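Local coordinates for protein extracellular ligand-binding receptor (Desulfohalobium retbaense DSM 5692, PDB 5ERE) that probably senses small solutes outside the cytoplasm, binding 2-oxo-4-methylpentanoic acid in its periplasmic-binding-protein part and cytosine in its Cache-type sensor part, at residues R23-L27 and F240-F244; V112-Q116 and S141-L146; Q118-Y122 and P307-K311; L415-H419 and F449-V453. One frame throughout, in Å; residues are numbered along the deposited sequence.

Contact 1 of 4, residues R23-L27 and F240-F244; sequences RAVEL and FMSAF
The shortest polar bond at this crossing stays within one helix: F244 N donates to F240 O at 2.9 Å, linking residues one turn apart whose rings both reach helix 15-32, where they meet R23, A24 and L27. No hydrogen bond passes between the helix segments, and the join rests on van der Waals and apolar packing. In both phenylalanines CG lies opposite the backbone N about the first torsion (chi1 170° in F240, -176° in F244), which sends the rings out from their helix. CB of F244 rests above one face of the F240 ring, off its centre, tying the two into one surface. Against it A24 CB comes to the edge of F240, 3.6 Å from CZ and near the ring plane, while A24 N sits in the plane of F244 at its edge. Helix 15-32 is the crossover of the first beta-alpha-beta unit in a leucine-binding-protein-type lobe, and V25 packs on strand 37-42. The segment of helix 239-248 meets that of 15-32 at 102°, their axes 11.1 Å apart, a wide spacing that the two rings help to fill. L27 contributes a single methyl, CD2, which lies obliquely to both rings, 3.9 Å from F240 CE1 and 3.8 Å from F244 CA. The extended chain of R23 runs across F244 at about a right angle, R23 CB 3.6 Å from F244 CE2 and R23 CD near F244 CZ. Y260 meets the F240 ring and Y248 the F244 ring, continuing the aromatic packing beyond the pair.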
loop_
_atom_site.group_PDB
_atom_site.type_symbol
_atom_site.label_atom_id
_atom_site.label_comp_id
_atom_site.label_asym_id
_atom_site.label_seq_id
_atom_site.Cartn_x
_atom_site.Cartn_y
_atom_site.Cartn_z
ATOM N N ARG A 23 -21.981 -7.141 19.570
ATOM C CA ARG A 23 -21.241 -7.932 20.539
ATOM C C ARG A 23 -19.951 -7.283 21.014
ATOM O O ARG A 23 -19.661 -7.242 22.239
ATOM C CB ARG A 23 -20.935 -9.288 19.905
ATOM C CG ARG A 23 -22.154 -10.134 19.813
ATOM C CD ARG A 23 -21.863 -11.440 19.061
ATOM N NE ARG A 23 -23.007 -12.330 19.115
ATOM C CZ ARG A 23 -23.077 -13.486 18.457
ATOM N NH1 ARG A 23 -22.085 -13.875 17.678
ATOM N NH2 ARG A 23 -24.144 -14.245 18.574
ATOM N N ALA A 24 -19.158 -6.761 20.069
ATOM C CA ALA A 24 -17.868 -6.227 20.451
ATOM C C ALA A 24 -18.025 -4.939 21.290
ATOM O O ALA A 24 -17.280 -4.715 22.237
ATOM C CB ALA A 24 -17.045 -5.991 19.273
ATOM N N VAL A 25 -19.031 -4.138 20.954
ATOM C CA VAL A 25 -19.326 -2.897 21.641
ATOM C C VAL A 25 -19.766 -3.151 23.067
ATOM O O VAL A 25 -19.358 -2.433 23.977
ATOM C CB VAL A 25 -20.397 -2.121 20.901
ATOM C CG1 VAL A 25 -21.010 -1.046 21.762
ATOM C CG2 VAL A 25 -19.775 -1.508 19.677
ATOM N N GLU A 26 -20.599 -4.166 23.250
ATOM C CA GLU A 26 -21.122 -4.467 24.562
ATOM C C GLU A 26 -20.039 -5.070 25.415
ATOM O O GLU A 26 -19.950 -4.733 26.589
ATOM C CB GLU A 26 -22.328 -5.380 24.499
ATOM C CG GLU A 26 -23.478 -4.700 23.757
ATOM C CD GLU A 26 -24.827 -4.973 24.350
ATOM O OE1 GLU A 26 -25.204 -4.240 25.293
ATOM O OE2 GLU A 26 -25.504 -5.904 23.857
ATOM N N LEU A 27 -19.193 -5.911 24.830
ATOM C CA LEU A 27 -18.073 -6.483 25.579
ATOM C C LEU A 27 -17.081 -5.391 26.062
ATOM O O LEU A 27 -16.619 -5.386 27.217
ATOM C CB LEU A 27 -17.377 -7.519 24.710
ATOM C CG LEU A 27 -16.261 -8.327 25.354
ATOM C CD1 LEU A 27 -16.825 -9.219 26.429
ATOM C CD2 LEU A 27 -15.629 -9.164 24.292
ATOM N N PHE A 240 -8.668 -9.071 23.431
ATOM C CA PHE A 240 -10.029 -8.974 22.924
ATOM C C PHE A 240 -10.437 -10.212 22.125
ATOM O O PHE A 240 -11.544 -10.674 22.289
ATOM C CB PHE A 240 -10.192 -7.747 22.029
ATOM C CG PHE A 240 -11.503 -7.718 21.271
ATOM C CD1 PHE A 240 -12.693 -7.434 21.921
ATOM C CD2 PHE A 240 -11.544 -8.013 19.935
ATOM C CE1 PHE A 240 -13.897 -7.421 21.219
ATOM C CE2 PHE A 240 -12.733 -7.985 19.236
ATOM C CZ PHE A 240 -13.904 -7.687 19.888
HETATM N N MSE A 241 -9.546 -10.721 21.276
HETATM C CA MSE A 241 -9.818 -11.925 20.448
HETATM C C MSE A 241 -10.350 -13.062 21.318
HETATM O O MSE A 241 -11.433 -13.585 21.112
HETATM C CB MSE A 241 -8.552 -12.443 19.749
HETATM C CG MSE A 241 -7.734 -11.437 19.050
HETATM SE SE MSE A 241 -8.785 -10.628 17.686
HETATM C CE MSE A 241 -8.327 -8.874 18.344
ATOM N N SER A 242 -9.554 -13.394 22.321
ATOM C CA SER A 242 -9.867 -14.448 23.274
ATOM C C SER A 242 -11.052 -14.175 24.175
ATOM O O SER A 242 -11.841 -15.083 24.431
ATOM C CB SER A 242 -8.640 -14.718 24.139
ATOM O OG SER A 242 -8.930 -15.722 25.081
ATOM N N ALA A 243 -11.182 -12.955 24.698
ATOM C CA ALA A 243 -12.380 -12.605 25.463
ATOM C C ALA A 243 -13.686 -12.776 24.644
ATOM O O ALA A 243 -14.694 -13.261 25.146
ATOM C CB ALA A 243 -12.297 -11.167 25.962
ATOM N N PHE A 244 -13.655 -12.326 23.404
ATOM C CA PHE A 244 -14.828 -12.389 22.531
ATOM C C PHE A 244 -15.156 -13.859 22.206
ATOM O O PHE A 244 -16.286 -14.323 22.367
ATOM C CB PHE A 244 -14.558 -11.568 21.281
ATOM C CG PHE A 244 -15.716 -11.465 20.356
ATOM C CD1 PHE A 244 -16.069 -12.537 19.541
ATOM C CD2 PHE A 244 -16.435 -10.292 20.269
ATOM C CE1 PHE A 244 -17.142 -12.456 18.665
ATOM C CE2 PHE A 244 -17.480 -10.188 19.408
ATOM C CZ PHE A 244 -17.843 -11.276 18.584
#

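Contact 2 of 4, residues V112-Q116 and S141-L146; sequences VQQEQ and SWIRML. With EDO (1,2-ethanediol), chain G.
V112 and W142 meet methyl to ring face: V112 CG1 stands 3.7 Å from the centroid of the five-membered ring of W142, only 6° off its normal, a well-formed CH-pi contact. The two residues belong to successive helices of the second Rossmann-like lobe, 112-123 and 137-149, the latter being the crossover between parallel strands 129-134 and 154-160. The helix segments incline at 49°, and the indole is shared by three side chains of about one helical turn, V112, E115 and Q116. V112 has CG1 set trans to its backbone N, which directs that methyl over the ring and also against M145 CG, 3.7 Å away. E115 approaches the same indole quite differently. Its extended chain crosses at about a right angle, CG in the ring plane at the edge, with the carboxylate turned 79° to the ring and OE1 3.5 Å from W142 CZ2. Such an edge, slightly positive, may suit a carboxylate; the other oxygen, OE2, is held by T230 OG1 and by the backbone N of R210, a residue of the 2-oxo-4-methylpentanoic acid pocket. The selenomethionine M145 brings its CE near Q113 N, which donates at 2.8 Å to O1 of an ethanediol probably left from the crystallisation liquor. Q116 comes obliquely: its first torsion puts CG between W142 CZ3 and M145 CB, 3.7 Å from the latter, and the bend at chi2 then turns the amide toward L146. The Q116 amide nitrogen is buried without a polar partner: NE2 lies 3.8 Å from the methyl L146 CD2.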
loop_
_atom_site.group_PDB
_atom_site.type_symbol
_atom_site.label_atom_id
_atom_site.label_comp_id
_atom_site.label_asym_id
_atom_site.label_seq_id
_atom_site.Cartn_x
_atom_site.Cartn_y
_atom_site.Cartn_z
ATOM N N VAL A 112 -10.945 2.643 0.343
ATOM C CA VAL A 112 -10.837 1.873 -0.924
ATOM C C VAL A 112 -9.536 2.171 -1.675
ATOM O O VAL A 112 -8.843 1.257 -2.109
ATOM C CB VAL A 112 -12.041 2.160 -1.873
ATOM C CG1 VAL A 112 -11.910 1.375 -3.192
ATOM C CG2 VAL A 112 -13.313 1.772 -1.195
ATOM N N GLN A 113 -9.152 3.437 -1.742
ATOM C CA GLN A 113 -7.969 3.825 -2.503
ATOM C C GLN A 113 -6.723 3.124 -2.008
ATOM O O GLN A 113 -5.946 2.573 -2.799
ATOM C CB GLN A 113 -7.718 5.333 -2.442
ATOM C CG GLN A 113 -6.599 5.739 -3.415
ATOM C CD GLN A 113 -6.376 7.233 -3.508
ATOM O OE1 GLN A 113 -7.311 8.020 -3.395
ATOM N NE2 GLN A 113 -5.129 7.631 -3.724
ATOM N N GLN A 114 -6.545 3.124 -0.687
ATOM C CA GLN A 114 -5.355 2.521 -0.118
ATOM C C GLN A 114 -5.386 1.024 -0.349
ATOM O O GLN A 114 -4.396 0.466 -0.758
ATOM C CB GLN A 114 -5.230 2.816 1.394
ATOM N N GLU A 115 -6.521 0.393 -0.064
ATOM C CA GLU A 115 -6.627 -1.052 -0.145
ATOM C C GLU A 115 -6.491 -1.496 -1.613
ATOM O O GLU A 115 -5.865 -2.521 -1.911
ATOM C CB GLU A 115 -7.961 -1.560 0.450
ATOM C CG GLU A 115 -8.049 -3.093 0.444
ATOM C CD GLU A 115 -9.308 -3.657 1.078
ATOM O OE1 GLU A 115 -10.228 -2.882 1.397
ATOM O OE2 GLU A 115 -9.378 -4.897 1.263
ATOM N N GLN A 116 -7.052 -0.696 -2.519
ATOM C CA GLN A 116 -6.958 -0.960 -3.978
ATOM C C GLN A 116 -5.507 -0.933 -4.505
ATOM O O GLN A 116 -5.097 -1.813 -5.280
ATOM C CB GLN A 116 -7.807 0.066 -4.741
ATOM C CG GLN A 116 -8.072 -0.336 -6.181
ATOM C CD GLN A 116 -6.900 -0.042 -7.095
ATOM O OE1 GLN A 116 -6.255 1.013 -6.988
ATOM N NE2 GLN A 116 -6.595 -0.993 -7.986
ATOM N N SER A 141 -17.520 2.091 -5.811
ATOM C CA SER A 141 -16.223 2.725 -5.631
ATOM C C SER A 141 -15.080 1.795 -6.044
ATOM O O SER A 141 -14.134 2.220 -6.703
ATOM C CB SER A 141 -16.058 3.182 -4.172
ATOM O OG SER A 141 -14.879 3.929 -4.041
ATOM N N TRP A 142 -15.171 0.526 -5.651
ATOM C CA TRP A 142 -14.199 -0.478 -6.054
ATOM C C TRP A 142 -14.187 -0.697 -7.564
ATOM O O TRP A 142 -13.130 -0.933 -8.139
ATOM C CB TRP A 142 -14.486 -1.811 -5.364
ATOM C CG TRP A 142 -13.759 -1.975 -4.063
ATOM C CD1 TRP A 142 -14.273 -1.823 -2.802
ATOM C CD2 TRP A 142 -12.386 -2.321 -3.898
ATOM N NE1 TRP A 142 -13.295 -2.066 -1.860
ATOM C CE2 TRP A 142 -12.128 -2.378 -2.509
ATOM C CE3 TRP A 142 -11.346 -2.605 -4.794
ATOM C CZ2 TRP A 142 -10.873 -2.684 -1.998
ATOM C CZ3 TRP A 142 -10.112 -2.922 -4.288
ATOM C CH2 TRP A 142 -9.879 -2.950 -2.899
ATOM N N ILE A 143 -15.360 -0.660 -8.195
ATOM C CA ILE A 143 -15.442 -0.831 -9.652
ATOM C C ILE A 143 -14.709 0.321 -10.327
ATOM O O ILE A 143 -13.838 0.096 -11.163
ATOM C CB ILE A 143 -16.914 -0.909 -10.165
ATOM C CG1 ILE A 143 -17.431 -2.334 -10.017
ATOM C CG2 ILE A 143 -17.029 -0.541 -11.667
ATOM C CD1 ILE A 143 -18.926 -2.472 -10.064
ATOM N N ARG A 144 -15.038 1.542 -9.925
ATOM C CA ARG A 144 -14.481 2.725 -10.553
ATOM C C ARG A 144 -12.971 2.770 -10.357
ATOM O O ARG A 144 -12.254 3.293 -11.200
ATOM C CB ARG A 144 -15.141 3.991 -9.996
HETATM N N MSE A 145 -12.487 2.204 -9.255
HETATM C CA MSE A 145 -11.052 2.211 -8.952
HETATM C C MSE A 145 -10.319 1.209 -9.792
HETATM O O MSE A 145 -9.240 1.479 -10.320
HETATM C CB MSE A 145 -10.791 1.869 -7.500
HETATM C CG MSE A 145 -11.233 2.906 -6.535
HETATM SE SE MSE A 145 -9.868 4.241 -6.157
HETATM C CE MSE A 145 -10.919 5.160 -4.793
ATOM N N LEU A 146 -10.901 0.024 -9.865
ATOM C CA LEU A 146 -10.288 -1.056 -10.577
ATOM C C LEU A 146 -10.267 -0.728 -12.075
ATOM O O LEU A 146 -9.286 -1.003 -12.765
ATOM C CB LEU A 146 -11.030 -2.348 -10.277
ATOM C CG LEU A 146 -10.674 -2.967 -8.918
ATOM C CD1 LEU A 146 -11.651 -4.060 -8.547
ATOM C CD2 LEU A 146 -9.245 -3.490 -8.942
HETATM C C1 EDO G . -11.292 6.585 -0.224
HETATM O O1 EDO G . -10.889 5.548 -1.129
HETATM C C2 EDO G . -12.797 6.482 -0.083
HETATM O O2 EDO G . -13.171 6.610 1.292
#

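Contact 3 of 4, residues Q118-Y122 and P307-K311; sequences QLAAY and PYIFK
The F310 ring presents its edge to the backbone of the opposing helix, with Q118 O near the ring plane and 3.2 Å from F310 CZ, while Y122 CB and L119 CA approach it obliquely. The Y122 ring lies beside it, centroids 5.9 Å apart and planes at 48°, an arrangement that is neither a stack nor a T. This is helix-on-sheet packing in the second lobe of a type I periplasmic-binding-protein fold: helix 112-123 lies on strand 304-314, which pairs antiparallel with 228-232. The F310 edge falls where the helix is kinked. There Q118 O takes A121 N and L119 O takes Y122 N, each three residues on, so the carbonyl facing the ring serves a tightened turn. Y122 CB is 3.6 Å from F310 CE1, and L119 CD1 approaches the same CE1 more loosely. M327 of helix 324-357 also packs on F310. At the other end of the contact the Q118 chain, extended beyond CG, carries its amide across Y308 at about a right angle to the side chain. NE2 donates to Y308 O at 3.2 Å with an N-H...O angle of 143°. The oxygen lies close to the amide plane, yet the nitrogen stands well above the carbonyl plane, 58° out of it, so this is a slanted and probably modest bond. Q118 NE2 has a second, weak bond to N472 O. The other end of the amide presses on carbon: Q118 OE1 is 3.3 Å from Y308 CB.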
loop_
_atom_site.group_PDB
_atom_site.type_symbol
_atom_site.label_atom_id
_atom_site.label_comp_id
_atom_site.label_asym_id
_atom_site.label_seq_id
_atom_site.Cartn_x
_atom_site.Cartn_y
_atom_site.Cartn_z
ATOM N N GLN A 118 -2.893 -1.723 -2.848
ATOM C CA GLN A 118 -2.224 -2.941 -2.418
ATOM C C GLN A 118 -2.702 -4.151 -3.245
ATOM O O GLN A 118 -1.888 -4.957 -3.700
ATOM C CB GLN A 118 -2.451 -3.168 -0.928
ATOM C CG GLN A 118 -1.824 -2.018 -0.076
ATOM C CD GLN A 118 -1.807 -2.304 1.412
ATOM O OE1 GLN A 118 -2.522 -1.654 2.205
ATOM N NE2 GLN A 118 -0.978 -3.272 1.808
ATOM N N LEU A 119 -4.017 -4.290 -3.402
ATOM C CA LEU A 119 -4.577 -5.398 -4.154
ATOM C C LEU A 119 -4.024 -5.422 -5.596
ATOM O O LEU A 119 -3.818 -6.498 -6.158
ATOM C CB LEU A 119 -6.115 -5.313 -4.158
ATOM C CG LEU A 119 -6.923 -6.410 -4.874
ATOM C CD1 LEU A 119 -6.808 -7.738 -4.178
ATOM C CD2 LEU A 119 -8.392 -6.014 -4.959
ATOM N N ALA A 120 -3.733 -4.242 -6.142
ATOM C CA ALA A 120 -3.189 -4.097 -7.494
ATOM C C ALA A 120 -1.860 -4.809 -7.691
ATOM O O ALA A 120 -1.498 -5.112 -8.821
ATOM C CB ALA A 120 -3.020 -2.596 -7.847
ATOM N N ALA A 121 -1.120 -5.058 -6.615
ATOM C CA ALA A 121 0.163 -5.750 -6.750
ATOM C C ALA A 121 -0.044 -7.191 -7.157
ATOM O O ALA A 121 0.824 -7.789 -7.779
ATOM C CB ALA A 121 0.978 -5.709 -5.448
ATOM N N TYR A 122 -1.171 -7.755 -6.740
ATOM C CA TYR A 122 -1.528 -9.123 -7.100
ATOM C C TYR A 122 -2.188 -9.154 -8.483
ATOM O O TYR A 122 -1.827 -9.969 -9.328
ATOM C CB TYR A 122 -2.466 -9.706 -6.047
ATOM C CG TYR A 122 -2.869 -11.138 -6.281
ATOM C CD1 TYR A 122 -1.933 -12.161 -6.171
ATOM C CD2 TYR A 122 -4.183 -11.478 -6.582
ATOM C CE1 TYR A 122 -2.283 -13.481 -6.369
ATOM C CE2 TYR A 122 -4.545 -12.803 -6.802
ATOM C CZ TYR A 122 -3.583 -13.802 -6.688
ATOM O OH TYR A 122 -3.900 -15.127 -6.879
ATOM N N PRO A 307 -1.479 -1.035 8.436
ATOM C CA PRO A 307 -1.081 -1.869 7.289
ATOM C C PRO A 307 -2.039 -3.039 6.975
ATOM O O PRO A 307 -2.797 -3.499 7.835
ATOM C CB PRO A 307 0.305 -2.380 7.698
ATOM C CG PRO A 307 0.321 -2.286 9.237
ATOM C CD PRO A 307 -0.506 -1.095 9.560
ATOM N N TYR A 308 -2.007 -3.454 5.705
ATOM C CA TYR A 308 -2.755 -4.586 5.172
ATOM C C TYR A 308 -1.775 -5.623 4.619
ATOM O O TYR A 308 -0.617 -5.305 4.240
ATOM C CB TYR A 308 -3.724 -4.172 4.017
ATOM C CG TYR A 308 -5.070 -3.620 4.419
ATOM C CD1 TYR A 308 -5.192 -2.657 5.412
ATOM C CD2 TYR A 308 -6.217 -4.042 3.798
ATOM C CE1 TYR A 308 -6.426 -2.149 5.769
ATOM C CE2 TYR A 308 -7.444 -3.551 4.145
ATOM C CZ TYR A 308 -7.535 -2.594 5.159
ATOM O OH TYR A 308 -8.737 -2.090 5.536
ATOM N N ILE A 309 -2.263 -6.859 4.545
ATOM C CA ILE A 309 -1.524 -7.946 3.935
ATOM C C ILE A 309 -2.442 -8.716 2.994
ATOM O O ILE A 309 -3.673 -8.555 3.009
ATOM C CB ILE A 309 -0.966 -8.951 4.931
ATOM C CG1 ILE A 309 -2.069 -9.396 5.906
ATOM C CG2 ILE A 309 0.191 -8.342 5.645
ATOM C CD1 ILE A 309 -1.780 -10.690 6.657
ATOM N N PHE A 310 -1.815 -9.567 2.214
ATOM C CA PHE A 310 -2.548 -10.607 1.503
ATOM C C PHE A 310 -2.806 -11.829 2.355
ATOM O O PHE A 310 -1.925 -12.310 3.081
ATOM C CB PHE A 310 -1.796 -10.987 0.250
ATOM C CG PHE A 310 -1.921 -9.972 -0.826
ATOM C CD1 PHE A 310 -3.068 -9.906 -1.583
ATOM C CD2 PHE A 310 -0.900 -9.070 -1.071
ATOM C CE1 PHE A 310 -3.198 -8.951 -2.592
ATOM C CE2 PHE A 310 -1.019 -8.120 -2.075
ATOM C CZ PHE A 310 -2.177 -8.060 -2.827
ATOM N N LYS A 311 -4.055 -12.275 2.295
ATOM C CA LYS A 311 -4.484 -13.490 2.933
ATOM C C LYS A 311 -5.127 -14.411 1.915
ATOM O O LYS A 311 -5.446 -14.000 0.793
ATOM C CB LYS A 311 -5.448 -13.178 4.069
ATOM C CG LYS A 311 -4.751 -12.479 5.191
ATOM C CD LYS A 311 -5.622 -12.298 6.407
ATOM C CE LYS A 311 -5.599 -13.503 7.361
ATOM N NZ LYS A 311 -6.506 -13.228 8.503
#

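Contact 4 of 4, residues L415-H419 and F449-V453; sequences LHETH and FIGSV
F449, the first residue of its strand segment, meets three side chains of 415-419: H419 lies on a face of its ring, while L415 and H416 both reach its CZ end. The setting is an antiparallel sheet of the Cache-type sensor domain, PAS-like in kind, on which the end of helix 410-418 packs. F449 has CG trans to its backbone N (chi1 176°), and one face of its ring takes H419 in a face-to-face stack, centroids 3.9 Å apart and planes only 11° from parallel. H419 NE2 sits over the rim of the phenyl, 3.6 Å from F449 CD2. H419 is the first residue to leave the helix, with positive phi, and its imidazole has L415 O in its plane at the edge. H416 comes at a steep angle, CD2 3.9 Å from F449 CZ and planes at 82°; its NE2 is buried with no polar partner. L415 CD2 reaches the edge of the same ring, 3.7 Å from F449 CZ. Further along the strand, G451 N lies over the centre of the F449 face opposite H419, 3.6 Å above the plane. The phenyl is therefore sandwiched between an imidazole and a peptide nitrogen. The CB of S452 is directed toward the helix, at L415. S452 OG is hydrogen-bonded to E439 OE1, of a residue in the cytosine pocket, while S452 CB is 3.8 Å from L415 CD1.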
loop_
_atom_site.group_PDB
_atom_site.type_symbol
_atom_site.label_atom_id
_atom_site.label_comp_id
_atom_site.label_asym_id
_atom_site.label_seq_id
_atom_site.Cartn_x
_atom_site.Cartn_y
_atom_site.Cartn_z
ATOM N N LEU A 415 36.760 2.667 -15.498
ATOM C CA LEU A 415 36.412 2.977 -16.891
ATOM C C LEU A 415 37.684 3.294 -17.683
ATOM O O LEU A 415 37.838 2.912 -18.857
ATOM C CB LEU A 415 35.415 4.142 -16.955
ATOM C CG LEU A 415 34.942 4.523 -18.373
ATOM C CD1 LEU A 415 33.481 4.931 -18.375
ATOM C CD2 LEU A 415 35.818 5.610 -18.923
ATOM N N HIS A 416 38.607 3.982 -17.027
ATOM C CA HIS A 416 39.857 4.361 -17.660
ATOM C C HIS A 416 40.741 3.145 -17.931
ATOM O O HIS A 416 41.424 3.090 -18.943
ATOM C CB HIS A 416 40.592 5.376 -16.794
ATOM C CG HIS A 416 40.061 6.768 -16.942
ATOM N ND1 HIS A 416 40.642 7.863 -16.340
ATOM C CD2 HIS A 416 38.997 7.239 -17.634
ATOM C CE1 HIS A 416 39.969 8.951 -16.663
ATOM N NE2 HIS A 416 38.967 8.600 -17.455
ATOM N N GLU A 417 40.691 2.171 -17.031
ATOM C CA GLU A 417 41.459 0.944 -17.179
ATOM C C GLU A 417 40.781 -0.125 -18.041
ATOM O O GLU A 417 41.446 -1.073 -18.435
ATOM C CB GLU A 417 41.754 0.370 -15.794
ATOM C CG GLU A 417 42.712 1.198 -14.965
ATOM C CD GLU A 417 44.042 1.399 -15.661
ATOM O OE1 GLU A 417 44.666 0.385 -16.034
ATOM O OE2 GLU A 417 44.457 2.566 -15.846
ATOM N N THR A 418 39.481 0.016 -18.331
ATOM C CA THR A 418 38.752 -0.999 -19.114
ATOM C C THR A 418 38.235 -0.444 -20.442
ATOM O O THR A 418 38.012 -1.182 -21.394
ATOM C CB THR A 418 37.541 -1.608 -18.307
ATOM O OG1 THR A 418 36.565 -0.591 -18.000
ATOM C CG2 THR A 418 38.028 -2.286 -16.998
ATOM N N HIS A 419 38.077 0.868 -20.500
ATOM C CA HIS A 419 37.340 1.547 -21.570
ATOM C C HIS A 419 36.022 0.809 -21.840
ATOM O O HIS A 419 35.607 0.624 -22.984
ATOM C CB HIS A 419 38.192 1.668 -22.844
ATOM C CG HIS A 419 39.375 2.590 -22.710
ATOM N ND1 HIS A 419 40.257 2.822 -23.747
ATOM C CD2 HIS A 419 39.826 3.327 -21.667
ATOM C CE1 HIS A 419 41.193 3.669 -23.350
ATOM N NE2 HIS A 419 40.958 3.986 -22.089
ATOM N N PHE A 449 39.771 6.803 -27.693
ATOM C CA PHE A 449 39.098 7.113 -26.435
ATOM C C PHE A 449 39.244 8.582 -26.090
ATOM O O PHE A 449 40.354 9.101 -26.054
ATOM C CB PHE A 449 39.678 6.244 -25.310
ATOM C CG PHE A 449 39.118 6.541 -23.942
ATOM C CD1 PHE A 449 37.864 6.088 -23.579
ATOM C CD2 PHE A 449 39.859 7.244 -23.012
ATOM C CE1 PHE A 449 37.352 6.351 -22.327
ATOM C CE2 PHE A 449 39.357 7.500 -21.755
ATOM C CZ PHE A 449 38.098 7.053 -21.411
ATOM N N ILE A 450 38.129 9.249 -25.814
ATOM C CA ILE A 450 38.178 10.677 -25.504
ATOM C C ILE A 450 37.560 11.023 -24.139
ATOM O O ILE A 450 37.572 12.169 -23.739
ATOM C CB ILE A 450 37.502 11.481 -26.614
ATOM C CG1 ILE A 450 36.004 11.186 -26.718
ATOM C CG2 ILE A 450 38.171 11.155 -27.950
ATOM C CD1 ILE A 450 35.280 12.107 -27.719
ATOM N N GLY A 451 37.051 10.025 -23.420
ATOM C CA GLY A 451 36.486 10.262 -22.103
ATOM C C GLY A 451 35.187 9.528 -21.912
ATOM O O GLY A 451 34.992 8.430 -22.446
ATOM N N SER A 452 34.265 10.136 -21.180
ATOM C CA SER A 452 33.072 9.402 -20.783
ATOM C C SER A 452 31.893 10.320 -20.566
ATOM O O SER A 452 32.056 11.515 -20.338
ATOM C CB SER A 452 33.339 8.600 -19.501
ATOM O OG SER A 452 33.733 9.470 -18.439
ATOM N N VAL A 453 30.707 9.721 -20.614
ATOM C CA VAL A 453 29.473 10.417 -20.352
ATOM C C VAL A 453 28.752 9.709 -19.222
ATOM O O VAL A 453 28.742 8.465 -19.139
ATOM C CB VAL A 453 28.606 10.520 -21.651
ATOM C CG1 VAL A 453 28.263 9.145 -22.210
ATOM C CG2 VAL A 453 27.339 11.324 -21.411
#

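Contacts 2 and 3 are the buried pair, and both draw on helix 112-123: its first turn meets a neighbouring helix, its later part a strand, and they touch where W142 packs on L119 and E115 on Y308. Polar groups enter there, as a carboxylate beside an indole and an amide bonded to a carbonyl. Contact 1, about 30 Å from contact 2 between centres, is only partly buried, mainly apolar and without a hydrogen bond across it, joining two helices distant in sequence. Contact 4 belongs to the Cache-type sensor domain, about 70 Å from contact 1 between centres. Also partly buried, it combines one histidine-phenylalanine stack with a second histidine and a leucine, where contact 1 sets aliphatic groups against two phenyl rings.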